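Local coordinates for protein peptidase (Yersinia bercovieri, PDB 5NYW) that is of unknown function but belongs to the proteasome beta-subunit family of Ntn hydrolases, as a possibly ancestral relative of HslV and 20S subunits, at residues A53-R65 and L86-D98. Numbering follows the deposited sequence.
With SO4 (sulfate ion), chain B.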
loop_
_atom_site.group_PDB
_atom_site.type_symbol
_atom_site.label_atom_id
_atom_site.label_comp_id
_atom_site.label_asym_id
_atom_site.label_seq_id
_atom_site.Cartn_x
_atom_site.Cartn_y
_atom_site.Cartn_z
ATOM N N ALA L 53 1.627 -21.785 26.884
ATOM C CA ALA L 53 2.824 -21.612 26.041
ATOM C C ALA L 53 3.285 -20.142 26.028
ATOM O O ALA L 53 4.489 -19.850 26.078
ATOM C CB ALA L 53 2.562 -22.106 24.606
ATOM N N THR L 54 2.318 -19.224 25.969
ATOM C CA THR L 54 2.611 -17.796 25.971
ATOM C C THR L 54 3.197 -17.295 27.291
ATOM O O THR L 54 4.275 -16.716 27.300
ATOM C CB THR L 54 1.358 -16.976 25.669
ATOM O OG1 THR L 54 0.803 -17.402 24.426
ATOM C CG2 THR L 54 1.702 -15.495 25.597
ATOM N N THR L 55 2.516 -17.534 28.412
ATOM C CA THR L 55 3.009 -16.995 29.681
ATOM C C THR L 55 4.334 -17.634 30.112
ATOM O O THR L 55 5.203 -16.942 30.649
ATOM C CB THR L 55 1.968 -17.129 30.817
ATOM O OG1 THR L 55 1.727 -18.508 31.140
ATOM C CG2 THR L 55 0.672 -16.429 30.437
ATOM N N GLN L 56 4.508 -18.935 29.879
ATOM C CA GLN L 56 5.775 -19.563 30.256
ATOM C C GLN L 56 6.942 -18.945 29.487
ATOM O O GLN L 56 8.002 -18.724 30.072
ATOM C CB GLN L 56 5.780 -21.081 30.005
ATOM C CG GLN L 56 5.378 -21.984 31.154
ATOM C CD GLN L 56 5.671 -23.448 30.829
ATOM O OE1 GLN L 56 5.933 -23.779 29.685
ATOM N NE2 GLN L 56 5.676 -24.310 31.840
ATOM N N SER L 57 6.753 -18.647 28.197
ATOM C CA SER L 57 7.822 -18.010 27.425
ATOM C C SER L 57 8.091 -16.627 27.966
ATOM O O SER L 57 9.241 -16.233 28.115
ATOM C CB SER L 57 7.491 -17.920 25.922
ATOM O OG SER L 57 7.947 -19.061 25.201
ATOM N N ILE L 58 7.027 -15.903 28.288
ATOM C CA ILE L 58 7.159 -14.561 28.835
ATOM C C ILE L 58 7.985 -14.614 30.114
ATOM O O ILE L 58 9.010 -13.939 30.227
ATOM C CB ILE L 58 5.761 -13.934 29.115
ATOM C CG1 ILE L 58 5.047 -13.674 27.791
ATOM C CG2 ILE L 58 5.881 -12.633 29.884
ATOM C CD1 ILE L 58 3.608 -13.344 27.941
ATOM N N VAL L 59 7.582 -15.469 31.046
ATOM C CA VAL L 59 8.320 -15.629 32.287
ATOM C C VAL L 59 9.753 -16.126 32.031
ATOM O O VAL L 59 10.709 -15.583 32.586
ATOM C CB VAL L 59 7.598 -16.591 33.236
ATOM C CG1 VAL L 59 8.503 -16.984 34.394
ATOM C CG2 VAL L 59 6.309 -15.960 33.747
ATOM N N SER L 60 9.919 -17.105 31.146
ATOM C CA SER L 60 11.252 -17.625 30.879
ATOM C C SER L 60 12.158 -16.540 30.284
ATOM O O SER L 60 13.310 -16.418 30.694
ATOM C CB SER L 60 11.184 -18.836 29.947
ATOM O OG SER L 60 10.762 -20.005 30.627
ATOM N N LEU L 61 11.636 -15.740 29.349
ATOM C CA LEU L 61 12.410 -14.659 28.740
ATOM C C LEU L 61 12.777 -13.575 29.764
ATOM O O LEU L 61 13.869 -13.023 29.709
ATOM C CB LEU L 61 11.667 -14.030 27.547
ATOM C CG LEU L 61 11.632 -14.757 26.190
ATOM C CD1 LEU L 61 10.813 -13.973 25.182
ATOM C CD2 LEU L 61 13.024 -15.043 25.632
ATOM N N LEU L 62 11.859 -13.245 30.671
ATOM C CA LEU L 62 12.133 -12.251 31.714
ATOM C C LEU L 62 13.207 -12.717 32.690
ATOM O O LEU L 62 14.052 -11.922 33.112
ATOM C CB LEU L 62 10.869 -11.920 32.499
ATOM C CG LEU L 62 9.813 -11.107 31.763
ATOM C CD1 LEU L 62 8.508 -11.110 32.529
ATOM C CD2 LEU L 62 10.311 -9.697 31.599
ATOM N N GLN L 63 13.150 -14.002 33.046
ATOM C CA GLN L 63 14.084 -14.632 33.975
ATOM C C GLN L 63 15.485 -14.692 33.382
ATOM O O GLN L 63 16.475 -14.437 34.064
ATOM C CB GLN L 63 13.621 -16.044 34.308
ATOM C CG GLN L 63 12.396 -16.104 35.201
ATOM C CD GLN L 63 11.838 -17.506 35.290
ATOM O OE1 GLN L 63 12.061 -18.328 34.400
ATOM N NE2 GLN L 63 11.073 -17.778 36.341
ATOM N N ARG L 64 15.559 -15.040 32.104
ATOM C CA ARG L 64 16.839 -15.146 31.407
ATOM C C ARG L 64 17.516 -13.783 31.252
ATOM O O ARG L 64 18.725 -13.650 31.445
ATOM C CB ARG L 64 16.636 -15.796 30.027
ATOM C CG ARG L 64 17.417 -17.084 29.785
ATOM C CD ARG L 64 18.909 -16.822 29.709
ATOM N NE ARG L 64 19.203 -15.471 29.220
ATOM C CZ ARG L 64 20.412 -14.915 29.186
ATOM N NH1 ARG L 64 20.560 -13.673 28.733
ATOM N NH2 ARG L 64 21.469 -15.592 29.606
ATOM N N ARG L 65 16.725 -12.767 30.933
ATOM C CA ARG L 65 17.256 -11.436 30.707
ATOM C C ARG L 65 17.678 -10.717 31.996
ATOM O O ARG L 65 18.423 -9.744 31.948
ATOM C CB ARG L 65 16.228 -10.617 29.935
ATOM C CG ARG L 65 16.131 -11.057 28.485
ATOM C CD ARG L 65 14.898 -10.514 27.781
ATOM N NE ARG L 65 14.799 -11.044 26.425
ATOM C CZ ARG L 65 13.745 -10.889 25.636
ATOM N NH1 ARG L 65 12.684 -10.209 26.053
ATOM N NH2 ARG L 65 13.751 -11.422 24.434
ATOM N N LEU L 86 7.843 -3.084 30.335
ATOM C CA LEU L 86 8.721 -4.190 29.983
ATOM C C LEU L 86 7.938 -5.488 29.763
ATOM O O LEU L 86 8.185 -6.229 28.809
ATOM C CB LEU L 86 9.776 -4.387 31.071
ATOM C CG LEU L 86 10.781 -5.504 30.783
ATOM C CD1 LEU L 86 11.584 -5.157 29.536
ATOM C CD2 LEU L 86 11.706 -5.769 31.965
ATOM N N LEU L 87 6.991 -5.768 30.642
ATOM C CA LEU L 87 6.132 -6.939 30.476
ATOM C C LEU L 87 5.307 -6.831 29.188
ATOM O O LEU L 87 5.141 -7.800 28.454
ATOM C CB LEU L 87 5.210 -7.105 31.684
ATOM C CG LEU L 87 5.659 -8.229 32.606
ATOM C CD1 LEU L 87 6.983 -7.849 33.250
ATOM C CD2 LEU L 87 4.620 -8.450 33.653
ATOM N N GLY L 88 4.772 -5.642 28.938
ATOM C CA GLY L 88 3.985 -5.411 27.749
ATOM C C GLY L 88 4.771 -5.699 26.486
ATOM O O GLY L 88 4.234 -6.297 25.547
ATOM N N GLU L 89 6.040 -5.280 26.469
ATOM C CA GLU L 89 6.932 -5.527 25.341
ATOM C C GLU L 89 7.205 -7.016 25.194
ATOM O O GLU L 89 7.239 -7.538 24.075
ATOM C CB GLU L 89 8.257 -4.754 25.503
ATOM C CG GLU L 89 8.093 -3.246 25.399
ATOM C CD GLU L 89 9.330 -2.476 25.806
ATOM O OE1 GLU L 89 10.332 -3.121 26.177
ATOM O OE2 GLU L 89 9.281 -1.221 25.794
ATOM N N THR L 90 7.391 -7.700 26.324
ATOM C CA THR L 90 7.688 -9.128 26.298
ATOM C C THR L 90 6.424 -9.914 25.879
ATOM O O THR L 90 6.527 -10.972 25.254
ATOM C CB THR L 90 8.192 -9.636 27.660
ATOM O OG1 THR L 90 9.131 -8.710 28.203
ATOM C CG2 THR L 90 8.843 -11.006 27.506
ATOM N N VAL L 91 5.245 -9.429 26.282
ATOM C CA VAL L 91 3.982 -10.007 25.820
ATOM C C VAL L 91 3.804 -9.935 24.294
ATOM O O VAL L 91 3.535 -10.958 23.655
ATOM C CB VAL L 91 2.773 -9.336 26.486
ATOM C CG1 VAL L 91 1.515 -9.710 25.749
ATOM C CG2 VAL L 91 2.680 -9.749 27.949
ATOM N N ARG L 92 3.982 -8.746 23.713
ATOM C CA ARG L 92 3.864 -8.562 22.254
ATOM C C ARG L 92 4.912 -9.371 21.478
ATOM O O ARG L 92 4.604 -9.948 20.437
ATOM C CB ARG L 92 3.982 -7.075 21.867
ATOM C CG ARG L 92 2.751 -6.238 22.187
ATOM C CD ARG L 92 2.817 -4.773 21.661
ATOM N NE ARG L 92 3.818 -3.928 22.325
ATOM C CZ ARG L 92 3.557 -3.136 23.374
ATOM N NH1 ARG L 92 2.336 -3.114 23.921
ATOM N NH2 ARG L 92 4.521 -2.389 23.910
ATOM N N GLU L 93 6.137 -9.415 21.997
ATOM C CA GLU L 93 7.232 -10.167 21.380
ATOM C C GLU L 93 6.916 -11.651 21.228
ATOM O O GLU L 93 7.155 -12.251 20.179
ATOM C CB GLU L 93 8.502 -10.018 22.215
ATOM C CG GLU L 93 9.634 -10.909 21.771
ATOM C CD GLU L 93 10.800 -10.900 22.753
ATOM O OE1 GLU L 93 11.785 -11.625 22.514
ATOM O OE2 GLU L 93 10.728 -10.196 23.780
ATOM N N VAL L 94 6.427 -12.249 22.310
ATOM C CA VAL L 94 6.104 -13.665 22.326
ATOM C C VAL L 94 4.879 -13.998 21.462
ATOM O O VAL L 94 4.910 -14.958 20.695
ATOM C CB VAL L 94 5.880 -14.136 23.758
ATOM C CG1 VAL L 94 5.292 -15.540 23.786
ATOM C CG2 VAL L 94 7.198 -14.056 24.515
ATOM N N ILE L 95 3.824 -13.187 21.542
ATOM C CA ILE L 95 2.627 -13.449 20.741
ATOM C C ILE L 95 2.884 -13.330 19.236
ATOM O O ILE L 95 2.491 -14.208 18.458
ATOM C CB ILE L 95 1.478 -12.503 21.127
ATOM C CG1 ILE L 95 0.945 -12.890 22.497
ATOM C CG2 ILE L 95 0.339 -12.585 20.119
ATOM C CD1 ILE L 95 -0.182 -12.019 22.977
ATOM N N ASN L 96 3.587 -12.278 18.835
ATOM C CA ASN L 96 3.890 -12.075 17.427
ATOM C C ASN L 96 4.819 -13.161 16.897
ATOM O O ASN L 96 4.731 -13.542 15.727
ATOM C CB ASN L 96 4.477 -10.685 17.196
ATOM C CG ASN L 96 3.432 -9.589 17.344
ATOM O OD1 ASN L 96 2.233 -9.867 17.469
ATOM N ND2 ASN L 96 3.875 -8.340 17.294
ATOM N N ARG L 97 5.722 -13.638 17.749
ATOM C CA ARG L 97 6.619 -14.726 17.361
ATOM C C ARG L 97 5.820 -16.023 17.154
ATOM O O ARG L 97 5.944 -16.661 16.113
ATOM C CB ARG L 97 7.709 -14.948 18.420
ATOM C CG ARG L 97 8.649 -16.107 18.112
ATOM C CD ARG L 97 9.423 -16.548 19.357
ATOM N NE ARG L 97 8.532 -17.216 20.311
ATOM C CZ ARG L 97 8.855 -17.579 21.551
ATOM N NH1 ARG L 97 10.072 -17.349 22.021
ATOM N NH2 ARG L 97 7.955 -18.189 22.322
ATOM N N ASP L 98 5.007 -16.407 18.144
ATOM C CA ASP L 98 4.255 -17.672 18.075
ATOM C C ASP L 98 3.140 -17.719 17.023
ATOM O O ASP L 98 2.822 -18.794 16.496
ATOM C CB ASP L 98 3.638 -18.017 19.441
ATOM C CG ASP L 98 4.670 -18.532 20.443
ATOM O OD1 ASP L 98 5.843 -18.760 20.043
ATOM O OD2 ASP L 98 4.285 -18.776 21.611
HETATM S S SO4 B . 18.137 -12.086 24.736
HETATM O O1 SO4 B . 17.543 -10.845 24.239
HETATM O O2 SO4 B . 18.776 -11.836 26.031
HETATM O O3 SO4 B . 17.108 -13.122 24.907
HETATM O O4 SO4 B . 19.132 -12.537 23.760
HETATM O O HOH W 1 1.988 -19.605 22.371
HETATM O O HOH W 2 11.859 -8.834 28.171
#
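Thr90 and Val94, one turn apart on helix 86-98, enter helix 53-65 as knobs into holes: Thr90 among Ile58, Leu61, Leu62 and Arg65, Val94 among Thr54, Ser57, Ile58 and Leu61. The axes come within 9.4 Å and run at 127°, nearer antiparallel than parallel. Val94 sets its two methyls against different walls of the hole: CG1 lies against Thr54 O and Ser57 CB, while CG2 meets Leu61 CD1 at 3.7 Å and also Ile58 CG1. Ile58 carries its CD1 deeper, to Val91 CG2 at 3.7 Å. Leu62 crosses Leu87 at about a right angle, CD1 to CD1. Ile58 also touches Cys112 of strand 112-120, and Val91 and Leu87 reach Ile130 of strand 126-130, so this apolar layer faces the five-stranded sheet of the Ntn-hydrolase fold.

Arg65 grips Glu93 end-on, NH1 to OE2 at 3.0 Å and NH2 to OE1 at 2.8 Å. Each oxygen uses its syn lone pair and lies within 5° of the guanidinium plane. Glu93 reaches out with CG anti to its backbone N (chi1 172°) and an extended chain. Leu61 CB lies over one guanidinium face. A water accepts from Arg65 NH1 and donates to Thr90 OG1, which gives its own proton to Leu86 O at 2.7 Å. A sulfate accepts a weak bond from Arg65 NE.

Towards the end of helix 86-98, Arg97 NH2 donates to Ser57 OG (3.0 Å, 159°), while its NE and NH2 hold Asp98 OD1 side-on. Tyr81 of the second subunit bonds both Ser57 OG and Arg97 NH1, tying this corner to the assembly. Another water bridges Thr54 OG1, itself bonded to Phe110 O, and Asp98 OD2.

A threonine knob, packing through its methyl, and a valine knob thus probably help set the helix spacing. Arg65-Glu93, the only salt bridge between the helices, may restrict sliding; Asp98 probably orients Arg97 NH2 toward Ser57.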